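PDB 4ULV: cytochrome c, class II from Shewanella frigidimarina, which binds a covalently attached heme c and, as a cytochrome c', probably takes part in electron transfer or the binding of diatomic gases. Local coordinates for residues A[58-61]-A[62-65]; A[117-120]-A[121-125]; A[35-38]-A[39-42]. One frame throughout, in Å; residues are numbered along the deposited sequence.

Contact 1: A[58-61]-A[62-65]; sequences GFIA and GSDK. With SO4 (sulfate ion), chain G.
Gly62 follows Ala61 at the outer corner of a type II beta turn that runs from Ile60 to Ser63. Its positive phi of 86° suits glycine, and a beta carbon here would clash with Ala61 O. The amide of Ala61 takes no part in the turn bond and donates to a sulfate ion. Ala61 N reaches the sulfate O4 at 2.8 Å, in an almost straight bond of 175°. The methyl lies beside the same ion, with Ala61 CB 3.5 Å from the sulfate O4. The ion probably comes from the crystallisation liquor.

Ser63 closes the turn and carries the contact. Its backbone N donates to Ile60 O at 3.1 Å, from a position tilted out of the carbonyl plane. Its hydroxyl donates to the same oxygen: Ser63 OG lies 2.5 Å from Ile60 O, in the carbonyl plane and on a lone pair. With chi1 at 65°, OG sits between the backbone N and the carbonyl carbon and faces back across the turn. One carbonyl oxygen thus accepts from both the amide and the hydroxyl of Ser63. Alongside, Ile60 CG1 packs 3.7 Å from Ser63 OG.

Beyond it, Lys65 N bonds back to Gly62 O at 3.2 Å, so the chain keeps curling after the turn.

The loop lies between helix 38-51 and helix 73-76. Arg12 of helix 5-30, which also hydrogen-bonds to the heme, binds both Ser63 OG and Gly58 O. Phe59 touches the heme and Phe16 of helix 5-30, and Ser63 and Asp64 rest on Trp75 of helix 73-76.

Contact 2: A[117-120]-A[121-125]; sequences SCKG and CHDVY. With HEC (heme c), chain C.
His122 and Cys118 lie one helical turn apart and meet on the heme side of helix 104-125. His122 N donates to Cys118 O at 2.9 Å, in the carbonyl plane. The same oxygen also lies over one face of the imidazole, offset toward the rim, with Cys118 O 3.2 Å from His122 CG. The ring is therefore packed against its own helix. His122 chi1 of -64° sets CG beside the backbone N and aims the ring at the porphyrin. There His122 NE2 binds the iron at 2.2 Å.

Two thioether bonds hold the heme close to the helix. Cys118 SG is bonded to the heme CAB at 2.0 Å, and Cys121 SG to CAC at 1.9 Å. With His122 these cysteines form the Cys-X-X-Cys-His motif of c-type cytochromes, here near the C-terminal end of the last helix, as in class II cytochromes c. Two covalent links and an axial ligand come from five successive residues. Elsewhere in the pocket, Arg12, Gln13, Thr68 and Glu69 hydrogen-bond to the heme.

The solvent side is looser. Here the exposed Lys119 and Asp123 pair. Lys119 NZ forms a salt bridge with Asp123 OD2 at 2.8 Å, meeting its syn lone pair. The lysine is extended as far as CE and bends only at chi4, -10°, where the amine turns back to the carboxylate. Between the two sides, Gly120 O touches Val124 CG2 at 3.6 Å. On the buried flank, Cys121 packs against Phe81 and Lys84 of helix 78-98.

Contact 3: A[35-38]-A[39-42]; sequences PFDA and AVFS
Asp37 and Val40 cross at about a right angle at the start of helix 38-51. The carboxylate of Asp37 lies across the valine side chain, with Asp37 CG 3.6 Å from Val40 CG2. Its chi1 of -179° swings CG away from its own backbone N and brings OD1 to the amides of Ala39 and Val40. Asp37 OD1 accepts from Val40 N at 3.0 Å in a nearly straight bond (169°), which comes from well above the carboxylate plane. The second bond, from Ala39 N to the same OD1, is weak and bent, although also 3.0 Å long. Asp37 is at the N-cap position, and these are capping bonds. Replacing Asp37 by alanine would remove the carboxylate, and the amides of Ala39 and Val40 would probably lose their side-chain acceptor, with Val40 CG2 losing a neighbour.

The two phenylalanines share the same first torsion, yet their rings meet at an angle. The rings of Phe36 and Phe41 meet obliquely, with their planes at 33° and centroids 5.7 Å apart. The touch is between single ring atoms, Phe36 CE1 and Phe41 CD2, at 4.0 Å. Phe36 lies before the cap and Phe41 in the first turn, so the pair bridges the loop and the first turn, on the side facing helices 5-30 and 104-125. Phe41 continues inward to Met26 and Leu30 of helix 5-30 and to Ile107 of helix 104-125, while Phe36 rests on Met29 and Gln104.

The backbone carries the helix onward. Phe41 N bonds to Asp37 O at 2.8 Å, and Ser42 N to Ala38 O at 2.9 Å. Ser42 OG has its partner elsewhere, in Lys100.

Asp37 thus serves the helix with a side-chain and a main-chain oxygen. Its negative charge at the N-terminal end is likely to interact favourably with the helix dipole.

From the N terminus, helix 5-30 leads first to contact 3, which joins the loop end to the first turn of helix 38-51. Contact 1 follows. It is a turn in the loop between helix 38-51 and helix 73-76, lying against helices 5-30 and 73-76. Contact 2 comes last and ties helix 104-125 to the heme. Each is local and closes no long loop. They come in series, with neither nesting nor crossing. Contact 3 lies on the far side of the chain centre from the other two, about 36 Å from contact 1 and 27 Å from contact 2, centre to centre. Contacts 1 and 2 have centres about 17 Å apart, and both supply residues to the heme pocket.

Contact 1: A[58-61]-A[62-65]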
# COMPACT_ATOMS: atom_id res chain seq x y z
N GLY A 58 8.79 -5.55 7.06
CA GLY A 58 9.89 -6.10 6.29
C GLY A 58 11.28 -6.01 6.91
O GLY A 58 12.21 -6.61 6.36
N PHE A 59 11.47 -5.26 7.99
CA PHE A 59 12.81 -5.07 8.56
C PHE A 59 13.26 -6.17 9.52
O PHE A 59 13.53 -5.94 10.72
CB PHE A 59 12.92 -3.69 9.17
CG PHE A 59 12.98 -2.59 8.13
CD1 PHE A 59 14.19 -2.23 7.53
CD2 PHE A 59 11.79 -1.97 7.68
CE1 PHE A 59 14.19 -1.28 6.55
CE2 PHE A 59 11.85 -1.00 6.69
CZ PHE A 59 13.07 -0.65 6.13
N ILE A 60 13.31 -7.37 8.95
CA ILE A 60 13.65 -8.57 9.70
C ILE A 60 15.15 -8.65 9.95
O ILE A 60 15.99 -8.15 9.12
CB ILE A 60 13.06 -9.84 9.02
CG1 ILE A 60 13.79 -10.12 7.69
CG2 ILE A 60 11.56 -9.64 8.80
CD1 ILE A 60 13.34 -11.44 7.10
N ALA A 61 15.52 -9.30 11.05
CA ALA A 61 16.93 -9.51 11.34
C ALA A 61 17.68 -10.17 10.18
O ALA A 61 17.17 -11.10 9.54
CB ALA A 61 17.12 -10.34 12.61
N GLY A 62 18.90 -9.67 9.92
CA GLY A 62 19.76 -10.21 8.85
C GLY A 62 19.51 -9.63 7.47
O GLY A 62 20.30 -9.90 6.53
N SER A 63 18.47 -8.80 7.32
CA SER A 63 18.12 -8.29 6.00
C SER A 63 18.80 -6.98 5.69
O SER A 63 18.37 -6.27 4.80
CB SER A 63 16.62 -8.25 5.80
OG SER A 63 15.97 -7.29 6.73
N ASP A 64 19.92 -6.70 6.37
CA ASP A 64 20.91 -5.77 5.84
C ASP A 64 21.71 -6.39 4.67
O ASP A 64 22.31 -5.67 3.89
CB ASP A 64 21.84 -5.33 6.98
CG ASP A 64 22.71 -6.46 7.51
OD1 ASP A 64 22.13 -7.41 8.06
OD2 ASP A 64 23.98 -6.40 7.31
N LYS A 65 21.69 -7.72 4.58
CA LYS A 65 22.29 -8.48 3.50
C LYS A 65 21.25 -8.63 2.41
O LYS A 65 20.05 -8.81 2.71
CB LYS A 65 22.79 -9.83 4.01
CG LYS A 65 23.88 -9.65 5.10
CD LYS A 65 24.27 -10.96 5.80
S SO4 G . 12.75 -11.41 12.89
O1 SO4 G . 13.42 -12.41 12.07
O2 SO4 G . 12.45 -11.94 14.23
O3 SO4 G . 11.49 -11.06 12.22
O4 SO4 G . 13.65 -10.26 12.95

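Contact 2: A[117-120]-A[121-125]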
# COMPACT_ATOMS: atom_id res chain seq x y z
N SER A 117 10.35 13.63 8.54
CA SER A 117 10.55 12.30 9.06
C SER A 117 11.14 11.36 8.03
O SER A 117 11.94 10.52 8.42
CB SER A 117 9.27 11.70 9.61
OG SER A 117 8.32 11.58 8.58
N CYS A 118 10.76 11.52 6.77
CA CYS A 118 11.43 10.74 5.71
C CYS A 118 12.92 10.98 5.74
O CYS A 118 13.72 10.03 5.83
CB CYS A 118 10.93 11.07 4.30
SG CYS A 118 9.21 11.44 3.99
N LYS A 119 13.27 12.26 5.69
CA LYS A 119 14.67 12.61 5.66
C LYS A 119 15.41 12.19 6.90
O LYS A 119 16.54 11.69 6.84
CB LYS A 119 14.82 14.13 5.48
CG LYS A 119 16.28 14.58 5.39
CD LYS A 119 16.38 16.11 5.25
CE LYS A 119 17.81 16.69 5.17
NZ LYS A 119 18.92 15.78 5.46
N GLY A 120 14.81 12.41 8.06
CA GLY A 120 15.43 12.08 9.33
C GLY A 120 15.76 10.60 9.45
O GLY A 120 16.75 10.24 10.08
N CYS A 121 14.86 9.74 8.96
CA CYS A 121 15.16 8.37 8.92
C CYS A 121 16.19 7.97 7.91
O CYS A 121 17.14 7.22 8.24
CB CYS A 121 13.87 7.55 8.78
SG CYS A 121 14.23 5.78 9.01
N HIS A 122 16.04 8.47 6.69
CA HIS A 122 17.03 8.14 5.66
C HIS A 122 18.45 8.57 6.06
O HIS A 122 19.42 7.83 5.80
CB HIS A 122 16.65 8.76 4.36
CG HIS A 122 15.37 8.27 3.77
ND1 HIS A 122 14.80 8.83 2.66
CD2 HIS A 122 14.58 7.20 4.09
CE1 HIS A 122 13.72 8.13 2.32
NE2 HIS A 122 13.59 7.14 3.17
N ASP A 123 18.54 9.71 6.72
CA ASP A 123 19.88 10.23 7.07
C ASP A 123 20.62 9.25 7.94
O ASP A 123 21.84 9.08 7.81
CB ASP A 123 19.72 11.57 7.81
CG ASP A 123 19.50 12.72 6.87
OD1 ASP A 123 19.64 12.57 5.65
OD2 ASP A 123 19.13 13.80 7.41
N VAL A 124 19.90 8.56 8.83
CA VAL A 124 20.51 7.65 9.81
C VAL A 124 20.59 6.20 9.30
O VAL A 124 21.57 5.51 9.62
CB VAL A 124 19.82 7.76 11.20
CG1 VAL A 124 20.47 6.88 12.21
CG2 VAL A 124 19.82 9.19 11.65
N TYR A 125 19.54 5.73 8.58
CA TYR A 125 19.32 4.30 8.37
C TYR A 125 19.32 3.84 6.94
O TYR A 125 19.17 2.62 6.72
CB TYR A 125 18.03 3.93 9.07
CG TYR A 125 18.11 4.05 10.55
CD1 TYR A 125 18.95 3.30 11.31
CD2 TYR A 125 17.29 4.96 11.24
CE1 TYR A 125 19.03 3.42 12.66
CE2 TYR A 125 17.37 5.09 12.60
CZ TYR A 125 18.26 4.36 13.34
OH TYR A 125 18.39 4.46 14.69
FE HEC C . 12.00 5.65 3.14
CHA HEC C . 13.56 3.35 1.12
CHB HEC C . 10.60 7.05 0.42
CHC HEC C . 9.98 7.48 5.16
CHD HEC C . 13.35 4.14 5.87
NA HEC C . 12.06 5.22 1.10
C1A HEC C . 12.76 4.27 0.44
C2A HEC C . 12.57 4.36 -0.95
C3A HEC C . 11.73 5.41 -1.14
C4A HEC C . 11.42 5.93 0.15
CMA HEC C . 11.25 5.94 -2.45
CAA HEC C . 13.22 3.45 -2.00
CBA HEC C . 12.33 2.21 -2.24
CGA HEC C . 12.86 1.30 -3.34
O1A HEC C . 13.83 0.59 -3.09
O2A HEC C . 12.26 1.29 -4.42
NB HEC C . 10.44 6.97 2.86
C1B HEC C . 10.07 7.54 1.67
C2B HEC C . 9.23 8.65 1.81
C3B HEC C . 9.08 8.72 3.17
C4B HEC C . 9.81 7.73 3.80
CMB HEC C . 8.72 9.54 0.75
CAB HEC C . 8.27 9.72 3.98
CBB HEC C . 6.94 10.13 3.37
NC HEC C . 11.64 5.76 5.21
C1C HEC C . 10.81 6.65 5.88
C2C HEC C . 10.96 6.50 7.27
C3C HEC C . 11.92 5.52 7.49
C4C HEC C . 12.31 5.11 6.16
CMC HEC C . 10.18 7.34 8.29
CAC HEC C . 12.51 5.00 8.77
CBC HEC C . 11.72 5.05 10.03
ND HEC C . 13.23 3.99 3.45
C1D HEC C . 13.77 3.61 4.60
C2D HEC C . 14.77 2.61 4.44
C3D HEC C . 14.75 2.32 3.10
C4D HEC C . 13.83 3.23 2.51
CMD HEC C . 15.57 1.94 5.48
CAD HEC C . 15.53 1.25 2.41
CBD HEC C . 14.70 -0.00 2.11
CGD HEC C . 15.50 -1.11 1.39
O1D HEC C . 16.27 -0.73 0.44
O2D HEC C . 15.37 -2.25 1.85

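Contact 3: A[35-38]-A[39-42]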
# COMPACT_ATOMS: atom_id res chain seq x y z
N PRO A 35 -1.87 20.80 -11.23
CA PRO A 35 -3.03 21.46 -10.70
C PRO A 35 -3.38 20.90 -9.32
O PRO A 35 -3.36 19.69 -9.07
CB PRO A 35 -4.12 21.23 -11.77
CG PRO A 35 -3.34 20.95 -13.05
CD PRO A 35 -2.09 20.22 -12.59
N PHE A 36 -3.84 21.77 -8.43
CA PHE A 36 -4.19 21.40 -7.07
C PHE A 36 -5.65 20.92 -7.03
O PHE A 36 -6.54 21.62 -7.50
CB PHE A 36 -4.08 22.60 -6.10
CG PHE A 36 -4.30 22.19 -4.67
CD1 PHE A 36 -3.26 21.75 -3.88
CD2 PHE A 36 -5.58 22.28 -4.09
CE1 PHE A 36 -3.50 21.34 -2.56
CE2 PHE A 36 -5.81 21.89 -2.79
CZ PHE A 36 -4.78 21.40 -2.03
N ASP A 37 -5.88 19.72 -6.50
CA ASP A 37 -7.21 19.18 -6.31
C ASP A 37 -7.29 18.69 -4.87
O ASP A 37 -6.58 17.75 -4.52
CB ASP A 37 -7.42 18.00 -7.32
CG ASP A 37 -8.75 17.36 -7.24
OD1 ASP A 37 -9.24 17.09 -6.11
OD2 ASP A 37 -9.28 17.03 -8.35
N ALA A 38 -8.12 19.37 -4.06
CA ALA A 38 -8.11 19.08 -2.63
C ALA A 38 -8.60 17.64 -2.31
O ALA A 38 -8.19 17.06 -1.33
CB ALA A 38 -8.99 20.10 -1.90
N ALA A 39 -9.52 17.15 -3.14
CA ALA A 39 -10.04 15.82 -2.89
C ALA A 39 -9.00 14.74 -3.16
O ALA A 39 -8.80 13.84 -2.36
CB ALA A 39 -11.29 15.54 -3.72
N VAL A 40 -8.27 14.94 -4.28
CA VAL A 40 -7.17 14.03 -4.61
C VAL A 40 -6.10 14.13 -3.56
O VAL A 40 -5.55 13.13 -3.08
CB VAL A 40 -6.64 14.28 -6.01
CG1 VAL A 40 -5.39 13.45 -6.27
CG2 VAL A 40 -7.72 13.95 -7.03
N PHE A 41 -5.74 15.40 -3.20
CA PHE A 41 -4.70 15.58 -2.19
C PHE A 41 -5.06 14.81 -0.90
O PHE A 41 -4.20 14.21 -0.25
CB PHE A 41 -4.49 17.09 -1.91
CG PHE A 41 -3.38 17.41 -0.97
CD1 PHE A 41 -3.57 17.41 0.40
CD2 PHE A 41 -2.10 17.76 -1.45
CE1 PHE A 41 -2.55 17.66 1.27
CE2 PHE A 41 -1.06 18.07 -0.58
CZ PHE A 41 -1.30 18.06 0.77
N SER A 42 -6.33 14.96 -0.48
CA SER A 42 -6.80 14.31 0.74
C SER A 42 -6.71 12.77 0.64
O SER A 42 -6.26 12.14 1.54
CB SER A 42 -8.25 14.72 1.03
OG SER A 42 -8.74 13.96 2.12